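Esterase (Xanthomonas oryzae pv. oryzae, PDB 3H2I) degrades rice cell walls as a virulence-associated esterase of the alpha/beta-hydrolase type, with glycoside binding thought to help it recognise its substrate. Local coordinates at residues 110-115 and 384-389; 318-323 and 345-350. The protein carries 1 engineered substitution. One frame throughout, in Å; residues are numbered along the deposited sequence.

Contact 1: 110-115 and 384-389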
ATOM      1  N   VAL A 110      -2.006  -7.579 -13.400  1.00 29.84           N
ATOM      2  CA  VAL A 110      -2.161  -7.903 -14.820  1.00 30.25           C
ATOM      3  C   VAL A 110      -3.151  -9.053 -15.023  1.00 30.18           C
ATOM      4  O   VAL A 110      -4.126  -8.925 -15.763  1.00 30.39           O
ATOM      5  CB  VAL A 110      -0.824  -8.353 -15.451  1.00 29.01           C
ATOM      6  CG1 VAL A 110      -1.046  -8.753 -16.905  1.00 28.60           C
ATOM      7  CG2 VAL A 110       0.205  -7.242 -15.356  1.00 29.90           C
ATOM      8  N   THR A 111      -2.899 -10.172 -14.350  1.00 31.50           N
ATOM      9  CA  THR A 111      -3.751 -11.353 -14.492  1.00 31.23           C
ATOM     10  C   THR A 111      -5.162 -11.227 -13.924  1.00 30.92           C
ATOM     11  O   THR A 111      -6.104 -11.787 -14.481  1.00 30.17           O
ATOM     12  CB  THR A 111      -3.096 -12.600 -13.840  1.00 33.12           C
ATOM     13  OG1 THR A 111      -3.051 -12.429 -12.422  1.00 33.78           O
ATOM     14  CG2 THR A 111      -1.671 -12.803 -14.360  1.00 31.84           C
ATOM     15  N   ARG A 112      -5.321 -10.492 -12.828  1.00 30.17           N
ATOM     16  CA  ARG A 112      -6.633 -10.359 -12.198  1.00 30.45           C
ATOM     17  C   ARG A 112      -7.420  -9.077 -12.457  1.00 30.48           C
ATOM     18  O   ARG A 112      -8.646  -9.085 -12.404  1.00 30.73           O
ATOM     19  CB  ARG A 112      -6.498 -10.538 -10.681  1.00 30.77           C
ATOM     20  CG  ARG A 112      -5.805 -11.826 -10.249  1.00 29.75           C
ATOM     21  CD  ARG A 112      -6.606 -13.059 -10.645  1.00 31.27           C
ATOM     22  NE  ARG A 112      -6.056 -14.265 -10.034  1.00 32.35           N
ATOM     23  CZ  ARG A 112      -6.563 -15.484 -10.190  1.00 32.65           C
ATOM     24  NH1 ARG A 112      -7.641 -15.670 -10.942  1.00 31.23           N
ATOM     25  NH2 ARG A 112      -5.992 -16.517  -9.588  1.00 32.13           N
ATOM     26  N   LEU A 113      -6.738  -7.973 -12.729  1.00 30.94           N
ATOM     27  CA  LEU A 113      -7.459  -6.719 -12.931  1.00 31.08           C
ATOM     28  C   LEU A 113      -7.375  -6.115 -14.328  1.00 31.09           C
ATOM     29  O   LEU A 113      -8.386  -6.020 -15.018  1.00 33.32           O
ATOM     30  CB  LEU A 113      -6.999  -5.699 -11.888  1.00 31.28           C
ATOM     31  CG  LEU A 113      -7.343  -6.067 -10.441  1.00 31.60           C
ATOM     32  CD1 LEU A 113      -6.408  -5.344  -9.484  1.00 30.71           C
ATOM     33  CD2 LEU A 113      -8.800  -5.721 -10.161  1.00 31.34           C
ATOM     34  N   ALA A 114      -6.186  -5.690 -14.744  1.00 29.67           N
ATOM     35  CA  ALA A 114      -6.038  -5.096 -16.071  1.00 29.52           C
ATOM     36  C   ALA A 114      -6.620  -6.013 -17.153  1.00 30.92           C
ATOM     37  O   ALA A 114      -7.237  -5.536 -18.097  1.00 28.38           O
ATOM     38  CB  ALA A 114      -4.572  -4.816 -16.363  1.00 30.52           C
ATOM     39  N   SER A 115      -6.424  -7.322 -16.999  1.00 31.05           N
ATOM     40  CA  SER A 115      -6.922  -8.304 -17.962  1.00 32.45           C
ATOM     41  C   SER A 115      -8.434  -8.419 -17.906  1.00 33.02           C
ATOM     42  O   SER A 115      -9.035  -9.160 -18.682  1.00 33.75           O
ATOM     43  CB  SER A 115      -6.320  -9.682 -17.689  1.00 31.57           C
ATOM     44  OG  SER A 115      -6.808 -10.200 -16.463  1.00 31.59           O
ATOM     45  N   CYS A 384      -7.539 -11.546  -1.874  1.00 31.59           N
ATOM     46  CA  CYS A 384      -8.429 -10.416  -1.667  1.00 28.89           C
ATOM     47  C   CYS A 384      -8.684  -9.609  -2.937  1.00 28.95           C
ATOM     48  O   CYS A 384      -9.720  -8.953  -3.060  1.00 26.40           O
ATOM     49  CB  CYS A 384      -7.875  -9.498  -0.577  1.00 30.60           C
ATOM     50  SG  CYS A 384      -8.367  -9.935   1.126  1.00 33.53           S
ATOM     51  N   ILE A 385      -7.740  -9.646  -3.874  1.00 29.60           N
ATOM     52  CA  ILE A 385      -7.905  -8.922  -5.136  1.00 29.87           C
ATOM     53  C   ILE A 385      -9.116  -9.486  -5.867  1.00 29.77           C
ATOM     54  O   ILE A 385      -9.972  -8.743  -6.346  1.00 28.03           O
ATOM     55  CB  ILE A 385      -6.678  -9.088  -6.064  1.00 31.60           C
ATOM     56  CG1 ILE A 385      -5.474  -8.339  -5.485  1.00 31.63           C
ATOM     57  CG2 ILE A 385      -7.009  -8.578  -7.464  1.00 29.20           C
ATOM     58  CD1 ILE A 385      -5.730  -6.892  -5.260  1.00 34.16           C
ATOM     59  N   VAL A 386      -9.168 -10.811  -5.943  1.00 29.56           N
ATOM     60  CA  VAL A 386     -10.258 -11.509  -6.609  1.00 29.00           C
ATOM     61  C   VAL A 386     -11.585 -11.226  -5.912  1.00 29.88           C
ATOM     62  O   VAL A 386     -12.578 -10.902  -6.563  1.00 29.10           O
ATOM     63  CB  VAL A 386      -9.998 -13.040  -6.623  1.00 28.82           C
ATOM     64  CG1 VAL A 386     -11.230 -13.788  -7.140  1.00 31.49           C
ATOM     65  CG2 VAL A 386      -8.796 -13.346  -7.506  1.00 30.29           C
ATOM     66  N   VAL A 387     -11.589 -11.338  -4.587  1.00 29.66           N
ATOM     67  CA  VAL A 387     -12.796 -11.114  -3.799  1.00 30.78           C
ATOM     68  C   VAL A 387     -13.369  -9.710  -3.887  1.00 32.08           C
ATOM     69  O   VAL A 387     -14.562  -9.554  -4.157  1.00 32.33           O
ATOM     70  CB  VAL A 387     -12.564 -11.465  -2.311  1.00 31.79           C
ATOM     71  CG1 VAL A 387     -13.674 -10.873  -1.452  1.00 30.63           C
ATOM     72  CG2 VAL A 387     -12.524 -12.986  -2.146  1.00 31.61           C
ATOM     73  N   VAL A 388     -12.538  -8.692  -3.650  1.00 30.43           N
ATOM     74  CA  VAL A 388     -13.013  -7.314  -3.711  1.00 28.76           C
ATOM     75  C   VAL A 388     -13.374  -6.984  -5.150  1.00 29.22           C
ATOM     76  O   VAL A 388     -14.294  -6.207  -5.407  1.00 30.02           O
ATOM     77  CB  VAL A 388     -11.956  -6.307  -3.188  1.00 27.22           C
ATOM     78  CG1 VAL A 388     -11.547  -6.682  -1.762  1.00 25.93           C
ATOM     79  CG2 VAL A 388     -10.751  -6.280  -4.103  1.00 25.97           C
ATOM     80  N   ARG A 389     -12.660  -7.586  -6.092  1.00 28.90           N
ATOM     81  CA  ARG A 389     -12.967  -7.351  -7.496  1.00 31.54           C
ATOM     82  C   ARG A 389     -14.390  -7.832  -7.797  1.00 31.73           C
ATOM     83  O   ARG A 389     -15.191  -7.099  -8.372  1.00 30.83           O
ATOM     84  CB  ARG A 389     -11.988  -8.101  -8.393  1.00 33.29           C
ATOM     85  CG  ARG A 389     -12.184  -7.828  -9.879  1.00 35.14           C
ATOM     86  CD  ARG A 389     -11.508  -8.896 -10.705  1.00 35.59           C
ATOM     87  NE  ARG A 389     -12.125 -10.195 -10.467  1.00 33.45           N
ATOM     88  CZ  ARG A 389     -11.646 -11.348 -10.919  1.00 35.55           C
ATOM     89  NH1 ARG A 389     -10.531 -11.370 -11.641  1.00 35.26           N
ATOM     90  NH2 ARG A 389     -12.284 -12.482 -10.645  1.00 35.24           N
TER
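Arg112 and Val386 lie where helix 110-114 and helix 384-389 run side by side, nearly parallel at 18° with their axes 10.1 Å apart, as two helices of an alpha/beta-hydrolase fold. Aliphatic side chains fill that spacing, and two arginines reach along it. Ile385 sends CG2 into the gap, 3.8 Å from CB of Arg112, and the same methyl meets CD1 of Leu113, whose side chain is set roughly perpendicular to Ile385. Branched and compact, the two pack closely in this buried layer. Leu113 and Arg389 lie alongside each other, pointing opposite ways, with Leu113 CD2 4.0 Å from Arg389 CG. Farther out, Val386 lays CG2 over one face of the Arg112 guanidinium, toward its rim, and against CD of the same arginine, whose side chain bends at chi2. Arginine suits both places: its methylenes pack on Ile385, Val386 and Leu113, while the guanidinium ends meet acids. Both form salt bridges with Glu38, and Arg112 has a second carboxylate partner in Glu382. With CG anti to the backbone N (chi1 -176°) and a bend at chi3, Arg389 reaches back to helix 110-114, where NH1 donates to a lone pair of Arg112 O over 3.1 Å, nearly straight at 165°.

Contact 2: 318-323 and 345-350; sequences NLLEWA and QTAIAS
Leu320 supplies nearly all of what the loop 318-323 brings to helix 345-350, using its side chain for apolar packing and its carbonyl for hydrogen bonding. The apolar part is the work of one loop side chain: Leu320 CD2 rests 3.7 Å from CA of Ala347 and 4.0 Å from its CB, while CD1 comes only loosely, at 4.4 Å, to Thr346 CG2. Alanine suits this place because its short side chain lets the leucine methyl come right up to the helix backbone. Thr346 offers its methyl to the loop, and its hydroxyl is hydrogen-bonded to Gln213.

The polar part centres on Leu320 O. Ser350, one turn beyond Thr346, holds OG anti to its backbone N (chi1 178°), and from there the hydroxyl donates to Leu320 O over 2.7 Å, above the carbonyl plane. Trp322 N reaches Leu320 O from the opposite face at 3.1 Å, closing an inverse gamma turn centred on Glu321. Within the loop, Trp322 NE1 also donates to Leu319 O at 3.0 Å, and Phe351, next along the helix, meets the indole edge-to-face.

One carbonyl thus serves both the turn and the helix, so the turn and the loop's seat on helix 342-352 are probably coupled.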
ATOM      1  N   ASN A 318      -3.363   7.489  11.686  1.00 30.18           N
ATOM      2  CA  ASN A 318      -4.432   6.508  11.824  1.00 31.24           C
ATOM      3  C   ASN A 318      -5.457   6.986  10.794  1.00 30.75           C
ATOM      4  O   ASN A 318      -5.475   8.167  10.425  1.00 29.25           O
ATOM      5  CB  ASN A 318      -5.078   6.542  13.223  1.00 32.73           C
ATOM      6  CG  ASN A 318      -4.248   5.833  14.286  1.00 34.71           C
ATOM      7  OD1 ASN A 318      -3.603   4.814  14.021  1.00 37.19           O
ATOM      8  ND2 ASN A 318      -4.282   6.357  15.505  1.00 33.28           N
ATOM      9  N   LEU A 319      -6.301   6.080  10.322  1.00 31.13           N
ATOM     10  CA  LEU A 319      -7.323   6.429   9.342  1.00 30.79           C
ATOM     11  C   LEU A 319      -8.681   6.069   9.941  1.00 31.69           C
ATOM     12  O   LEU A 319      -9.490   5.359   9.328  1.00 30.39           O
ATOM     13  CB  LEU A 319      -7.076   5.651   8.043  1.00 30.33           C
ATOM     14  CG  LEU A 319      -5.746   5.958   7.343  1.00 29.76           C
ATOM     15  CD1 LEU A 319      -5.558   5.023   6.144  1.00 28.48           C
ATOM     16  CD2 LEU A 319      -5.731   7.427   6.894  1.00 28.97           C
ATOM     17  N   LEU A 320      -8.937   6.596  11.135  1.00 32.11           N
ATOM     18  CA  LEU A 320     -10.166   6.282  11.860  1.00 35.20           C
ATOM     19  C   LEU A 320     -11.221   7.365  12.033  1.00 34.73           C
ATOM     20  O   LEU A 320     -12.408   7.075  11.957  1.00 36.31           O
ATOM     21  CB  LEU A 320      -9.801   5.738  13.243  1.00 33.74           C
ATOM     22  CG  LEU A 320      -8.773   4.607  13.227  1.00 35.34           C
ATOM     23  CD1 LEU A 320      -8.422   4.195  14.652  1.00 33.57           C
ATOM     24  CD2 LEU A 320      -9.331   3.437  12.437  1.00 32.26           C
ATOM     25  N   GLU A 321     -10.798   8.604  12.268  1.00 37.92           N
ATOM     26  CA  GLU A 321     -11.745   9.694  12.499  1.00 37.68           C
ATOM     27  C   GLU A 321     -12.337  10.380  11.276  1.00 37.65           C
ATOM     28  O   GLU A 321     -11.992  11.522  10.973  1.00 38.20           O
ATOM     29  CB  GLU A 321     -11.105  10.757  13.387  1.00 38.75           C
ATOM     30  CG  GLU A 321     -10.405  10.191  14.590  1.00 43.31           C
ATOM     31  CD  GLU A 321     -10.023  11.258  15.589  1.00 46.56           C
ATOM     32  OE1 GLU A 321      -9.612  12.361  15.162  1.00 48.40           O
ATOM     33  OE2 GLU A 321     -10.125  10.986  16.803  1.00 48.82           O
ATOM     34  N   TRP A 322     -13.240   9.692  10.585  1.00 37.05           N
ATOM     35  CA  TRP A 322     -13.901  10.260   9.418  1.00 34.71           C
ATOM     36  C   TRP A 322     -15.090   9.402   8.989  1.00 35.30           C
ATOM     37  O   TRP A 322     -15.283   8.299   9.499  1.00 33.27           O
ATOM     38  CB  TRP A 322     -12.907  10.452   8.260  1.00 34.21           C
ATOM     39  CG  TRP A 322     -12.235   9.204   7.760  1.00 32.72           C
ATOM     40  CD1 TRP A 322     -11.383   8.394   8.455  1.00 33.18           C
ATOM     41  CD2 TRP A 322     -12.346   8.639   6.447  1.00 32.14           C
ATOM     42  NE1 TRP A 322     -10.957   7.357   7.655  1.00 32.65           N
ATOM     43  CE2 TRP A 322     -11.533   7.485   6.418  1.00 31.65           C
ATOM     44  CE3 TRP A 322     -13.056   8.997   5.291  1.00 30.23           C
ATOM     45  CZ2 TRP A 322     -11.408   6.684   5.281  1.00 29.27           C
ATOM     46  CZ3 TRP A 322     -12.933   8.198   4.162  1.00 31.59           C
ATOM     47  CH2 TRP A 322     -12.114   7.053   4.166  1.00 29.59           C
ATOM     48  N   ALA A 323     -15.896   9.925   8.065  1.00 35.83           N
ATOM     49  CA  ALA A 323     -17.085   9.221   7.584  1.00 36.46           C
ATOM     50  C   ALA A 323     -16.955   8.852   6.114  1.00 35.88           C
ATOM     51  O   ALA A 323     -17.151   9.684   5.238  1.00 34.99           O
ATOM     52  CB  ALA A 323     -18.322  10.096   7.794  1.00 34.22           C
ATOM     53  N   GLN A 345     -12.057  -4.119  11.717  1.00 32.02           N
ATOM     54  CA  GLN A 345     -13.146  -4.020  12.687  1.00 32.81           C
ATOM     55  C   GLN A 345     -13.155  -2.689  13.439  1.00 31.26           C
ATOM     56  O   GLN A 345     -14.205  -2.074  13.592  1.00 31.19           O
ATOM     57  CB  GLN A 345     -13.071  -5.191  13.675  1.00 33.84           C
ATOM     58  CG  GLN A 345     -12.851  -6.531  12.989  1.00 38.83           C
ATOM     59  CD  GLN A 345     -12.720  -7.680  13.961  1.00 40.86           C
ATOM     60  OE1 GLN A 345     -13.706  -8.121  14.545  1.00 44.40           O
ATOM     61  NE2 GLN A 345     -11.499  -8.169  14.146  1.00 41.78           N
ATOM     62  N   THR A 346     -11.992  -2.238  13.899  1.00 33.10           N
ATOM     63  CA  THR A 346     -11.913  -0.969  14.619  1.00 33.13           C
ATOM     64  C   THR A 346     -12.305   0.189  13.705  1.00 34.63           C
ATOM     65  O   THR A 346     -13.040   1.094  14.107  1.00 36.98           O
ATOM     66  CB  THR A 346     -10.485  -0.706  15.162  1.00 33.92           C
ATOM     67  OG1 THR A 346     -10.079  -1.798  15.993  1.00 33.51           O
ATOM     68  CG2 THR A 346     -10.448   0.581  15.985  1.00 29.21           C
ATOM     69  N   ALA A 347     -11.818   0.161  12.469  1.00 35.14           N
ATOM     70  CA  ALA A 347     -12.133   1.222  11.515  1.00 34.09           C
ATOM     71  C   ALA A 347     -13.641   1.307  11.299  1.00 34.03           C
ATOM     72  O   ALA A 347     -14.242   2.373  11.446  1.00 33.45           O
ATOM     73  CB  ALA A 347     -11.431   0.962  10.185  1.00 32.29           C
ATOM     74  N   ILE A 348     -14.243   0.174  10.950  1.00 35.11           N
ATOM     75  CA  ILE A 348     -15.677   0.113  10.705  1.00 36.78           C
ATOM     76  C   ILE A 348     -16.477   0.587  11.918  1.00 37.38           C
ATOM     77  O   ILE A 348     -17.496   1.263  11.771  1.00 35.93           O
ATOM     78  CB  ILE A 348     -16.110  -1.323  10.321  1.00 37.46           C
ATOM     79  CG1 ILE A 348     -15.525  -1.684   8.948  1.00 35.89           C
ATOM     80  CG2 ILE A 348     -17.644  -1.431  10.312  1.00 38.56           C
ATOM     81  CD1 ILE A 348     -15.844  -3.092   8.473  1.00 33.24           C
ATOM     82  N   ALA A 349     -16.013   0.237  13.113  1.00 36.83           N
ATOM     83  CA  ALA A 349     -16.694   0.651  14.331  1.00 39.00           C
ATOM     84  C   ALA A 349     -16.643   2.168  14.450  1.00 40.60           C
ATOM     85  O   ALA A 349     -17.630   2.810  14.803  1.00 40.55           O
ATOM     86  CB  ALA A 349     -16.033   0.011  15.547  1.00 39.59           C
ATOM     87  N   SER A 350     -15.480   2.738  14.154  1.00 41.78           N
ATOM     88  CA  SER A 350     -15.296   4.181  14.221  1.00 41.91           C
ATOM     89  C   SER A 350     -16.129   4.899  13.162  1.00 42.26           C
ATOM     90  O   SER A 350     -16.679   5.970  13.413  1.00 42.67           O
ATOM     91  CB  SER A 350     -13.818   4.532  14.030  1.00 40.41           C
ATOM     92  OG  SER A 350     -13.628   5.935  14.058  1.00 40.18           O
TER

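In the fold
Contacts 1 and 2 lie in the same alpha/beta-hydrolase fold, their centres 25 Å apart and their nearest atoms about 12 Å, without touching. Along the chain contact 2 is nested inside the long span of chain that contact 1 closes. Helix 376-396 in contact 1 packs on strand 198-205, whereas helix 342-352 in contact 2 packs on strand 359-363 at one border of the mixed sheet; strand 328-332 lies between these two strands. Strand 328-332 follows the loop of contact 2 and carries Cys331, disulfide-bonded to Cys384 of contact 1. A probable Ser176-Asp336-His377 triad draws on the same regions: Asp336 falls between the segments of contact 2, and His377 lies in the first turn of helix 376-396.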